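Local coordinates for flagellar hook associated protein type 3 FlgL (Legionella pneumophila subsp. pneumophila, PDB 5YTI) that is probably a structural component of the bacterial flagellum, a flagellin-family protein that in relatives joins the hook to the filament, at residues A[86-91]-A[333-338]; A[161-166]-A[174-179]; A[200-205]-A[284-289]; A[231-236]-A[254-259]. One frame throughout, in Å; residues are numbered along the deposited sequence.

Interaction 1 (A[86-91]-A[333-338]); sequences SLHRLR and SALGHI
The imidazole of His88 is met obliquely by Leu335, whose CD2 approaches neither squarely over a face nor in the ring plane; it lies 3.5 Å from His88 NE2, and CD1 of the same leucine is near His88 CD2. The two side chains cross at about a right angle. Leu335 fills the middle of the contact: its CG rests 4.1 Å from Leu87 CB, and Arg91 passes by with CD 4.2 Å from Leu335 CD1. Further along, Leu87 and Ile338 reach toward each other tip to tip, their CD1 atoms 3.7 Å apart. Leu87 CG stands anti to its carbonyl carbon (chi1 -74°), and Ile338 CG1 likewise, which points both branches toward the opposite helix. The helices 49-96 and 316-374 run nearly antiparallel here, 161° between the short axes and 10.2 Å apart, as in the long helical core of the flagellin family. Ile296 of helix 296-307 also covers Leu87 and Ala334, and Pro221 of the second subunit packs on Leu335. The guanidinium of Arg91 goes to Asp332 in a salt bridge. No hydrogen bond links the two segments, so apolar packing carries this junction, with the aliphatic part of Arg91 and the histidine ring bordering it.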
loop_
_atom_site.group_PDB
_atom_site.type_symbol
_atom_site.label_atom_id
_atom_site.label_comp_id
_atom_site.label_asym_id
_atom_site.label_seq_id
_atom_site.Cartn_x
_atom_site.Cartn_y
_atom_site.Cartn_z
ATOM N N SER A 86 -0.820 17.863 9.896
ATOM C CA SER A 86 -0.509 17.029 11.035
ATOM C C SER A 86 0.682 16.094 10.745
ATOM O O SER A 86 1.530 15.862 11.611
ATOM C CB SER A 86 -1.744 16.228 11.458
ATOM O OG SER A 86 -2.782 17.077 11.923
ATOM N N LEU A 87 0.761 15.558 9.532
ATOM C CA LEU A 87 1.811 14.619 9.220
ATOM C C LEU A 87 3.085 15.322 8.995
ATOM O O LEU A 87 4.129 14.735 9.211
ATOM C CB LEU A 87 1.466 13.842 7.975
ATOM C CG LEU A 87 0.382 12.800 8.261
ATOM C CD1 LEU A 87 -0.379 12.404 6.997
ATOM C CD2 LEU A 87 1.026 11.588 8.930
ATOM N N HIS A 88 3.028 16.566 8.538
ATOM C CA HIS A 88 4.260 17.320 8.247
ATOM C C HIS A 88 5.059 17.557 9.517
ATOM O O HIS A 88 6.296 17.577 9.518
ATOM C CB HIS A 88 3.962 18.661 7.557
ATOM C CG HIS A 88 3.996 18.581 6.061
ATOM N ND1 HIS A 88 3.209 19.372 5.252
ATOM C CD2 HIS A 88 4.700 17.772 5.228
ATOM C CE1 HIS A 88 3.441 19.073 3.986
ATOM N NE2 HIS A 88 4.331 18.097 3.944
ATOM N N ARG A 89 4.301 17.709 10.594
ATOM C CA ARG A 89 4.812 17.979 11.910
ATOM C C ARG A 89 5.243 16.648 12.494
ATOM O O ARG A 89 6.352 16.551 13.024
ATOM C CB ARG A 89 3.742 18.680 12.784
ATOM C CG ARG A 89 4.102 18.943 14.255
ATOM C CD ARG A 89 5.406 19.730 14.472
ATOM N NE ARG A 89 5.832 19.668 15.879
ATOM C CZ ARG A 89 7.103 19.681 16.303
ATOM N NH1 ARG A 89 8.108 19.792 15.452
ATOM N NH2 ARG A 89 7.380 19.589 17.595
ATOM N N LEU A 90 4.411 15.616 12.378
ATOM C CA LEU A 90 4.852 14.292 12.801
ATOM C C LEU A 90 6.194 13.935 12.148
ATOM O O LEU A 90 6.986 13.171 12.700
ATOM C CB LEU A 90 3.793 13.234 12.486
ATOM C CG LEU A 90 2.573 13.264 13.419
ATOM C CD1 LEU A 90 1.377 12.589 12.785
ATOM C CD2 LEU A 90 2.896 12.638 14.769
ATOM N N ARG A 91 6.468 14.489 10.976
ATOM C CA ARG A 91 7.708 14.166 10.295
ATOM C C ARG A 91 8.861 14.957 10.903
ATOM O O ARG A 91 9.964 14.440 11.050
ATOM C CB ARG A 91 7.581 14.432 8.797
ATOM C CG ARG A 91 8.929 14.543 8.155
ATOM C CD ARG A 91 8.938 14.300 6.673
ATOM N NE ARG A 91 10.330 14.391 6.235
ATOM C CZ ARG A 91 10.775 13.910 5.088
ATOM N NH1 ARG A 91 9.925 13.331 4.239
ATOM N NH2 ARG A 91 12.057 14.018 4.786
ATOM N N SER A 333 5.499 7.561 3.349
ATOM C CA SER A 333 4.584 6.748 2.538
ATOM C C SER A 333 3.161 7.298 2.628
ATOM O O SER A 333 2.410 7.264 1.653
ATOM C CB SER A 333 4.584 5.301 3.020
ATOM O OG SER A 333 5.517 4.489 2.313
ATOM N N ALA A 334 2.830 7.811 3.811
ATOM C CA ALA A 334 1.526 8.292 4.129
ATOM C C ALA A 334 1.350 9.728 3.697
ATOM O O ALA A 334 0.285 10.132 3.283
ATOM C CB ALA A 334 1.299 8.181 5.623
ATOM N N LEU A 335 2.371 10.543 3.859
ATOM C CA LEU A 335 2.324 11.840 3.254
ATOM C C LEU A 335 2.030 11.613 1.794
ATOM O O LEU A 335 1.110 12.192 1.274
ATOM C CB LEU A 335 3.644 12.564 3.385
ATOM C CG LEU A 335 3.682 13.610 4.487
ATOM C CD1 LEU A 335 5.127 13.874 4.863
ATOM C CD2 LEU A 335 2.992 14.883 4.021
ATOM N N GLY A 336 2.788 10.751 1.134
ATOM C CA GLY A 336 2.628 10.562 -0.301
ATOM C C GLY A 336 1.247 10.029 -0.660
ATOM O O GLY A 336 0.593 10.467 -1.624
ATOM N N HIS A 337 0.784 9.074 0.128
ATOM C CA HIS A 337 -0.448 8.409 -0.192
ATOM C C HIS A 337 -1.601 9.381 -0.180
ATOM O O HIS A 337 -2.515 9.299 -0.995
ATOM C CB HIS A 337 -0.700 7.319 0.810
ATOM C CG HIS A 337 -2.077 6.782 0.737
ATOM N ND1 HIS A 337 -2.553 6.137 -0.384
ATOM C CD2 HIS A 337 -3.097 6.819 1.627
ATOM C CE1 HIS A 337 -3.810 5.785 -0.166
ATOM N NE2 HIS A 337 -4.165 6.196 1.044
ATOM N N ILE A 338 -1.574 10.301 0.758
ATOM C CA ILE A 338 -2.641 11.282 0.866
ATOM C C ILE A 338 -2.581 12.280 -0.273
ATOM O O ILE A 338 -3.596 12.567 -0.898
ATOM C CB ILE A 338 -2.593 12.012 2.212
ATOM C CG1 ILE A 338 -3.059 11.050 3.282
ATOM C CG2 ILE A 338 -3.505 13.218 2.229
ATOM C CD1 ILE A 338 -3.127 11.728 4.614
#

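Interaction 2 (A[161-166]-A[174-179]); sequences TQRFQA and AVNDTG
A short antiparallel beta hairpin, strands 164-168 and 171-174, continues past its last pair into an irregular segment, and the three hydrogen bonds between 161-166 and 174-179 lie just beyond that end. Phe164 and Ala174 form a non-hydrogen-bonded pair, their side chains on the same face, with Phe164 CE1 3.8 Å from Ala174 CB. Val175 N then donates to Arg163 O at 3.0 Å. Beyond this, side chains replace the backbone. Asn176 OD1 accepts Arg163 N at 3.0 Å through a lone pair in its carbonyl plane; chi1 of 66° puts Asn176 CG between the backbone N and the carbonyl carbon, from where OD1 faces the other segment. Gln162 answers with its NE2, which reaches Asn176 O at 2.9 Å along a chain extended beyond CG (chi2 -178°). Asn176 is therefore gripped through both its backbone carbonyl and its side-chain oxygen. The same OD1 lies over one face of the Arg163 guanidinium, whose NH1 is 3.6 Å from Val175 CG2. The other branch, Val175 CG1, meets Gln165 CG at 3.9 Å, the two side chains crossing at about a right angle. Val175 also packs on Ala69 of helix 49-96, while Arg348 of helix 316-374 binds Asp177 and the carbonyl of Ala174, tying the hairpin to both long helices. This is the open end of a two-stranded antiparallel hairpin, where Asn176 and Gln162 carry the pairing on by side-chain-to-backbone bonds before the chain enters helix 179-184.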
loop_
_atom_site.group_PDB
_atom_site.type_symbol
_atom_site.label_atom_id
_atom_site.label_comp_id
_atom_site.label_asym_id
_atom_site.label_seq_id
_atom_site.Cartn_x
_atom_site.Cartn_y
_atom_site.Cartn_z
ATOM N N THR A 161 -17.200 1.693 -0.282
ATOM C CA THR A 161 -18.145 2.012 -1.359
ATOM C C THR A 161 -18.355 3.493 -1.644
ATOM O O THR A 161 -18.856 4.251 -0.817
ATOM C CB THR A 161 -19.507 1.330 -1.116
ATOM O OG1 THR A 161 -19.323 -0.079 -1.209
ATOM C CG2 THR A 161 -20.566 1.742 -2.145
ATOM N N GLN A 162 -18.010 3.882 -2.867
ATOM C CA GLN A 162 -18.112 5.278 -3.323
ATOM C C GLN A 162 -19.467 5.578 -3.979
ATOM O O GLN A 162 -19.969 4.816 -4.802
ATOM C CB GLN A 162 -16.973 5.608 -4.317
ATOM C CG GLN A 162 -15.572 5.608 -3.714
ATOM C CD GLN A 162 -14.451 5.987 -4.695
ATOM O OE1 GLN A 162 -14.157 5.241 -5.648
ATOM N NE2 GLN A 162 -13.800 7.138 -4.446
ATOM N N ARG A 163 -20.041 6.711 -3.615
ATOM C CA ARG A 163 -21.204 7.228 -4.318
ATOM C C ARG A 163 -20.755 7.963 -5.564
ATOM O O ARG A 163 -20.057 8.976 -5.479
ATOM C CB ARG A 163 -22.013 8.172 -3.431
ATOM C CG ARG A 163 -23.090 7.467 -2.612
ATOM C CD ARG A 163 -24.063 8.458 -1.960
ATOM N NE ARG A 163 -23.408 9.709 -1.544
ATOM C CZ ARG A 163 -22.431 9.814 -0.628
ATOM N NH1 ARG A 163 -21.921 11.014 -0.338
ATOM N NH2 ARG A 163 -21.951 8.739 -0.005
ATOM N N PHE A 164 -21.133 7.406 -6.713
ATOM C CA PHE A 164 -20.941 8.038 -8.009
ATOM C C PHE A 164 -22.205 8.860 -8.344
ATOM O O PHE A 164 -23.306 8.488 -7.987
ATOM C CB PHE A 164 -20.665 6.982 -9.077
ATOM C CG PHE A 164 -19.342 6.266 -8.913
ATOM C CD1 PHE A 164 -18.149 6.881 -9.273
ATOM C CD2 PHE A 164 -19.293 4.956 -8.446
ATOM C CE1 PHE A 164 -16.937 6.227 -9.143
ATOM C CE2 PHE A 164 -18.089 4.295 -8.316
ATOM C CZ PHE A 164 -16.909 4.938 -8.662
ATOM N N GLN A 165 -22.048 9.998 -9.001
ATOM C CA GLN A 165 -23.173 10.877 -9.249
ATOM C C GLN A 165 -23.186 11.405 -10.665
ATOM O O GLN A 165 -22.158 11.907 -11.159
ATOM C CB GLN A 165 -23.127 12.042 -8.300
ATOM C CG GLN A 165 -23.512 11.637 -6.910
ATOM C CD GLN A 165 -24.521 12.580 -6.340
ATOM O OE1 GLN A 165 -25.694 12.231 -6.265
ATOM N NE2 GLN A 165 -24.087 13.807 -5.978
ATOM N N ALA A 166 -24.354 11.279 -11.308
ATOM C CA ALA A 166 -24.576 11.817 -12.642
ATOM C C ALA A 166 -24.482 13.343 -12.554
ATOM O O ALA A 166 -25.221 13.964 -11.781
ATOM C CB ALA A 166 -25.941 11.388 -13.166
ATOM N N ALA A 174 -17.092 10.479 -8.535
ATOM C CA ALA A 174 -17.167 10.013 -7.140
ATOM C C ALA A 174 -17.142 11.196 -6.178
ATOM O O ALA A 174 -16.288 12.057 -6.313
ATOM C CB ALA A 174 -16.023 9.055 -6.836
ATOM N N VAL A 175 -18.055 11.234 -5.209
ATOM C CA VAL A 175 -18.155 12.404 -4.353
ATOM C C VAL A 175 -17.615 12.165 -2.968
ATOM O O VAL A 175 -17.834 12.982 -2.074
ATOM C CB VAL A 175 -19.596 12.903 -4.216
ATOM C CG1 VAL A 175 -20.192 13.152 -5.582
ATOM C CG2 VAL A 175 -20.438 11.909 -3.437
ATOM N N ASN A 176 -16.919 11.053 -2.777
ATOM C CA ASN A 176 -16.296 10.758 -1.491
ATOM C C ASN A 176 -15.142 9.823 -1.676
ATOM O O ASN A 176 -14.944 9.251 -2.751
ATOM C CB ASN A 176 -17.303 10.129 -0.513
ATOM C CG ASN A 176 -17.779 8.756 -0.945
ATOM O OD1 ASN A 176 -18.279 8.564 -2.042
ATOM N ND2 ASN A 176 -17.651 7.801 -0.060
ATOM N N ASP A 177 -14.366 9.685 -0.611
ATOM C CA ASP A 177 -13.380 8.618 -0.508
ATOM C C ASP A 177 -13.659 7.841 0.779
ATOM O O ASP A 177 -14.499 8.257 1.587
ATOM C CB ASP A 177 -11.969 9.175 -0.507
ATOM C CG ASP A 177 -11.614 9.891 -1.796
ATOM O OD1 ASP A 177 -11.917 11.099 -1.907
ATOM O OD2 ASP A 177 -10.983 9.263 -2.683
ATOM N N THR A 178 -12.983 6.708 0.967
ATOM C CA THR A 178 -13.263 5.876 2.131
ATOM C C THR A 178 -12.029 5.585 2.963
ATOM O O THR A 178 -10.920 5.482 2.448
ATOM C CB THR A 178 -14.004 4.568 1.749
ATOM O OG1 THR A 178 -13.152 3.693 0.997
ATOM C CG2 THR A 178 -15.239 4.907 0.946
ATOM N N GLY A 179 -12.256 5.444 4.265
ATOM C CA GLY A 179 -11.193 5.422 5.274
ATOM C C GLY A 179 -10.198 4.315 5.075
ATOM O O GLY A 179 -9.020 4.479 5.401
#

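Interaction 3 (A[200-205]-A[284-289]); sequences TPNTGT and DSFSIS
Asn202 and Asp284 between them take up the polar backbone groups where the two segments meet. Asn202 OD1 accepts Ser285 N at 2.8 Å, with the donor 36° above its carbonyl plane, while Asn202 ND2 gives a longer bond of 3.3 Å to Ser285 O. The amide thus uses both its oxygen and its nitrogen on one residue, pairing with Ser285 somewhat as a neighbouring strand would. The Asp284 carboxylate accepts in the other direction: OD1 receives Thr203 N at 2.8 Å in a nearly straight bond (175°), and OD2 receives Gly204 N at 2.7 Å on its syn lone pair. Asp284 CG stands anti to its carbonyl carbon, beside the backbone N, which brings the carboxylate to these loop N-H groups. Thr203 OG1 adds a weak bond to OD1, and Lys281 N a weak one to OD2. Strand 285-290 lies in the five-stranded antiparallel sheet between 193-197 and 224-230, and the contact fastens the loop that leaves strand 193-197 to the start of this inner strand. Ser285 OG and Thr198 OG1 share a hydrogen bond, and Asp284 continues the sheet pairing through backbone bonding with Phe228. Asn202 ND2 also stands 3.3 Å above one face of the Phe286 ring, offset toward its rim, with the amide and ring planes 74° apart.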
loop_
_atom_site.group_PDB
_atom_site.type_symbol
_atom_site.label_atom_id
_atom_site.label_comp_id
_atom_site.label_asym_id
_atom_site.label_seq_id
_atom_site.Cartn_x
_atom_site.Cartn_y
_atom_site.Cartn_z
ATOM N N THR A 200 15.194 -11.869 20.079
ATOM C CA THR A 200 16.561 -11.670 20.635
ATOM C C THR A 200 17.008 -10.204 20.675
ATOM O O THR A 200 17.422 -9.636 19.635
ATOM C CB THR A 200 17.603 -12.421 19.769
ATOM O OG1 THR A 200 17.538 -13.820 20.051
ATOM C CG2 THR A 200 19.084 -11.894 19.977
ATOM N N PRO A 201 16.953 -9.572 21.865
ATOM C CA PRO A 201 17.434 -8.207 21.840
ATOM C C PRO A 201 18.861 -8.229 21.369
ATOM O O PRO A 201 19.549 -9.246 21.486
ATOM C CB PRO A 201 17.340 -7.747 23.306
ATOM C CG PRO A 201 16.394 -8.689 23.953
ATOM C CD PRO A 201 16.591 -9.996 23.228
ATOM N N ASN A 202 19.294 -7.125 20.804
ATOM C CA ASN A 202 20.657 -7.036 20.366
ATOM C C ASN A 202 21.526 -6.523 21.512
ATOM O O ASN A 202 21.074 -5.779 22.382
ATOM C CB ASN A 202 20.753 -6.184 19.097
ATOM C CG ASN A 202 20.095 -6.858 17.901
ATOM O OD1 ASN A 202 19.982 -8.089 17.827
ATOM N ND2 ASN A 202 19.649 -6.049 16.961
ATOM N N THR A 203 22.769 -6.985 21.518
ATOM C CA THR A 203 23.724 -6.633 22.545
ATOM C C THR A 203 24.641 -5.507 22.065
ATOM O O THR A 203 25.148 -4.742 22.896
ATOM C CB THR A 203 24.529 -7.876 22.963
ATOM O OG1 THR A 203 25.478 -8.198 21.954
ATOM C CG2 THR A 203 23.599 -9.090 23.166
ATOM N N GLY A 204 24.790 -5.390 20.733
ATOM C CA GLY A 204 25.676 -4.408 20.079
ATOM C C GLY A 204 25.024 -3.093 19.678
ATOM O O GLY A 204 23.951 -2.770 20.173
ATOM N N THR A 205 25.667 -2.303 18.807
ATOM C CA THR A 205 25.148 -0.949 18.461
ATOM C C THR A 205 24.715 -0.810 16.997
ATOM O O THR A 205 24.681 0.275 16.419
ATOM C CB THR A 205 26.156 0.167 18.805
ATOM O OG1 THR A 205 27.422 -0.093 18.181
ATOM C CG2 THR A 205 26.310 0.257 20.300
ATOM N N ASP A 284 23.571 -10.878 17.409
ATOM C CA ASP A 284 22.614 -9.824 17.109
ATOM C C ASP A 284 21.922 -10.185 15.804
ATOM O O ASP A 284 22.512 -10.828 14.921
ATOM C CB ASP A 284 23.309 -8.460 17.014
ATOM C CG ASP A 284 23.715 -7.919 18.375
ATOM O OD1 ASP A 284 23.467 -8.623 19.374
ATOM O OD2 ASP A 284 24.259 -6.796 18.466
ATOM N N SER A 285 20.658 -9.805 15.689
ATOM C CA SER A 285 19.902 -10.152 14.498
ATOM C C SER A 285 18.841 -9.115 14.189
ATOM O O SER A 285 18.333 -8.420 15.093
ATOM C CB SER A 285 19.265 -11.542 14.640
ATOM O OG SER A 285 18.568 -11.675 15.876
ATOM N N PHE A 286 18.529 -9.025 12.899
ATOM C CA PHE A 286 17.386 -8.268 12.419
ATOM C C PHE A 286 16.496 -9.128 11.506
ATOM O O PHE A 286 16.943 -10.076 10.856
ATOM C CB PHE A 286 17.854 -7.017 11.676
ATOM C CG PHE A 286 18.646 -6.049 12.526
ATOM C CD1 PHE A 286 18.014 -5.141 13.349
ATOM C CD2 PHE A 286 20.015 -6.033 12.477
ATOM C CE1 PHE A 286 18.734 -4.244 14.127
ATOM C CE2 PHE A 286 20.740 -5.137 13.241
ATOM C CZ PHE A 286 20.107 -4.243 14.071
ATOM N N SER A 287 15.217 -8.797 11.471
ATOM C CA SER A 287 14.271 -9.528 10.634
ATOM C C SER A 287 13.826 -8.649 9.474
ATOM O O SER A 287 13.672 -7.433 9.638
ATOM C CB SER A 287 13.055 -9.909 11.449
ATOM O OG SER A 287 12.083 -10.429 10.594
ATOM N N ILE A 288 13.627 -9.245 8.300
ATOM C CA ILE A 288 13.262 -8.458 7.107
ATOM C C ILE A 288 12.150 -9.121 6.275
ATOM O O ILE A 288 12.292 -10.245 5.767
ATOM C CB ILE A 288 14.475 -8.216 6.198
ATOM C CG1 ILE A 288 15.663 -7.694 6.995
ATOM C CG2 ILE A 288 14.090 -7.247 5.096
ATOM C CD1 ILE A 288 16.974 -8.174 6.440
ATOM N N SER A 289 11.064 -8.395 6.079
ATOM C CA SER A 289 9.805 -9.032 5.778
ATOM C C SER A 289 8.989 -8.209 4.802
ATOM O O SER A 289 9.051 -6.980 4.815
ATOM C CB SER A 289 9.064 -9.173 7.101
ATOM O OG SER A 289 9.595 -8.239 8.063
#

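Interaction 4 (A[231-236]-A[254-259]); sequences NSQGNL and LPDDAP
Ser232 and Asp256 come together through matching first torsions: in each the group beyond CB lies anti to its carbonyl carbon and beside the backbone N, with chi1 of -58° for Ser232 and -78° for Asp256. In the serine this places OG on the same side as its own N-H, and the Asp256 carboxylate spans both groups. Its OD1 accepts Ser232 N at 2.8 Å through the syn lone pair, in a bond that is almost straight at 177°. Its OD2 accepts Ser232 OG at 2.6 Å, also from the syn side but out of the carboxylate plane. One acid therefore holds one residue by two bonds, one to each oxygen. The serine belongs to the turn of a beta hairpin between strands 224-230 and 236-242, closed by a backbone bond from Asn231 N to Asn235 O at 2.9 Å; Asp256 sits on a short 3-10 segment, 255-257, in the loop between strands 246-249 and 266-269. Nearby, the side chains of Asn231 and Ala258 both touch Val237 of strand 236-242, and the carbonyl of Pro259 accepts a backbone hydrogen bond from Val238, so the loop runs beside strand 236-242 at this point.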
loop_
_atom_site.group_PDB
_atom_site.type_symbol
_atom_site.label_atom_id
_atom_site.label_comp_id
_atom_site.label_asym_id
_atom_site.label_seq_id
_atom_site.Cartn_x
_atom_site.Cartn_y
_atom_site.Cartn_z
ATOM N N ASN A 231 33.739 -15.473 11.850
ATOM C CA ASN A 231 34.733 -16.227 11.089
ATOM C C ASN A 231 35.437 -17.221 11.989
ATOM O O ASN A 231 35.530 -17.017 13.210
ATOM C CB ASN A 231 35.813 -15.280 10.539
ATOM C CG ASN A 231 35.606 -14.930 9.084
ATOM O OD1 ASN A 231 34.785 -15.535 8.399
ATOM N ND2 ASN A 231 36.367 -13.958 8.596
ATOM N N SER A 232 35.959 -18.285 11.385
ATOM C CA SER A 232 36.879 -19.154 12.093
ATOM C C SER A 232 38.175 -18.371 12.447
ATOM O O SER A 232 38.810 -18.654 13.468
ATOM C CB SER A 232 37.132 -20.419 11.277
ATOM O OG SER A 232 35.892 -21.077 11.040
ATOM N N GLN A 233 38.522 -17.375 11.619
ATOM C CA GLN A 233 39.542 -16.329 11.932
ATOM C C GLN A 233 39.208 -15.407 13.133
ATOM O O GLN A 233 40.070 -15.154 13.981
ATOM C CB GLN A 233 39.760 -15.432 10.704
ATOM C CG GLN A 233 40.306 -16.171 9.490
ATOM C CD GLN A 233 39.531 -15.895 8.208
ATOM O OE1 GLN A 233 38.436 -16.445 7.979
ATOM N NE2 GLN A 233 40.106 -15.065 7.351
ATOM N N GLY A 234 37.980 -14.889 13.198
ATOM C CA GLY A 234 37.564 -14.075 14.330
ATOM C C GLY A 234 36.841 -12.827 13.899
ATOM O O GLY A 234 36.139 -12.211 14.689
ATOM N N ASN A 235 37.037 -12.451 12.640
ATOM C CA ASN A 235 36.254 -11.379 12.000
ATOM C C ASN A 235 34.697 -11.513 12.058
ATOM O O ASN A 235 34.123 -12.585 11.787
ATOM C CB ASN A 235 36.685 -11.223 10.527
ATOM C CG ASN A 235 37.720 -10.137 10.331
ATOM O OD1 ASN A 235 38.832 -10.408 9.885
ATOM N ND2 ASN A 235 37.358 -8.890 10.668
ATOM N N LEU A 236 34.029 -10.401 12.390
ATOM C CA LEU A 236 32.569 -10.328 12.344
ATOM C C LEU A 236 32.090 -10.454 10.905
ATOM O O LEU A 236 32.746 -9.955 9.972
ATOM C CB LEU A 236 32.081 -9.001 12.908
ATOM C CG LEU A 236 31.553 -8.993 14.335
ATOM C CD1 LEU A 236 31.543 -7.566 14.874
ATOM C CD2 LEU A 236 30.163 -9.625 14.373
ATOM N N LEU A 254 27.804 -21.307 5.423
ATOM C CA LEU A 254 29.032 -21.451 6.218
ATOM C C LEU A 254 29.582 -20.091 6.608
ATOM O O LEU A 254 29.734 -19.223 5.750
ATOM C CB LEU A 254 30.082 -22.216 5.422
ATOM C CG LEU A 254 30.041 -23.746 5.623
ATOM C CD1 LEU A 254 28.627 -24.305 5.758
ATOM C CD2 LEU A 254 30.791 -24.476 4.505
ATOM N N PRO A 255 29.872 -19.880 7.902
ATOM C CA PRO A 255 30.435 -18.558 8.210
ATOM C C PRO A 255 31.668 -18.189 7.359
ATOM O O PRO A 255 31.827 -17.047 6.946
ATOM C CB PRO A 255 30.764 -18.668 9.699
ATOM C CG PRO A 255 29.725 -19.620 10.219
ATOM C CD PRO A 255 29.475 -20.617 9.116
ATOM N N ASP A 256 32.507 -19.162 7.061
ATOM C CA ASP A 256 33.764 -18.884 6.386
ATOM C C ASP A 256 33.661 -18.610 4.881
ATOM O O ASP A 256 34.610 -18.087 4.284
ATOM C CB ASP A 256 34.759 -20.007 6.669
ATOM C CG ASP A 256 35.381 -19.889 8.046
ATOM O OD1 ASP A 256 35.175 -18.856 8.726
ATOM O OD2 ASP A 256 36.090 -20.829 8.447
ATOM N N ASP A 257 32.529 -18.941 4.266
ATOM C CA ASP A 257 32.268 -18.529 2.874
ATOM C C ASP A 257 31.572 -17.150 2.854
ATOM O O ASP A 257 31.141 -16.665 1.809
ATOM C CB ASP A 257 31.435 -19.596 2.121
ATOM C CG ASP A 257 32.272 -20.813 1.679
ATOM O OD1 ASP A 257 33.338 -20.644 1.033
ATOM O OD2 ASP A 257 31.858 -21.956 1.961
ATOM N N ALA A 258 31.494 -16.504 4.010
ATOM C CA ALA A 258 30.609 -15.354 4.168
ATOM C C ALA A 258 31.283 -13.987 3.929
ATOM O O ALA A 258 32.465 -13.805 4.251
ATOM C CB ALA A 258 29.982 -15.389 5.559
ATOM N N PRO A 259 30.532 -13.018 3.362
ATOM C CA PRO A 259 31.049 -11.626 3.329
ATOM C C PRO A 259 31.196 -11.016 4.721
ATOM O O PRO A 259 30.364 -11.253 5.586
ATOM C CB PRO A 259 29.993 -10.844 2.506
ATOM C CG PRO A 259 28.828 -11.771 2.341
ATOM C CD PRO A 259 29.329 -13.188 2.525
#

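Overall arrangement
Interaction 1 is the buried member and joins the two long helices by apolar packing. Interaction 2, partly buried with its centre about 23 Å away, sits against the same two helices but relies on backbone and amide hydrogen bonds; the second subunit touches both. Interactions 3 and 4 belong to the five-stranded sheet domain on the other side of the chain's centre from interaction 2. In both an aspartate accepts from a loop: two backbone N-H groups and, weakly, a hydroxyl in interaction 3, where an asparagine amide adds two bonds; one N-H and a serine hydroxyl in interaction 4. Interaction 3 is partly buried at the start of an inner strand, whereas interaction 4 lies at the surface.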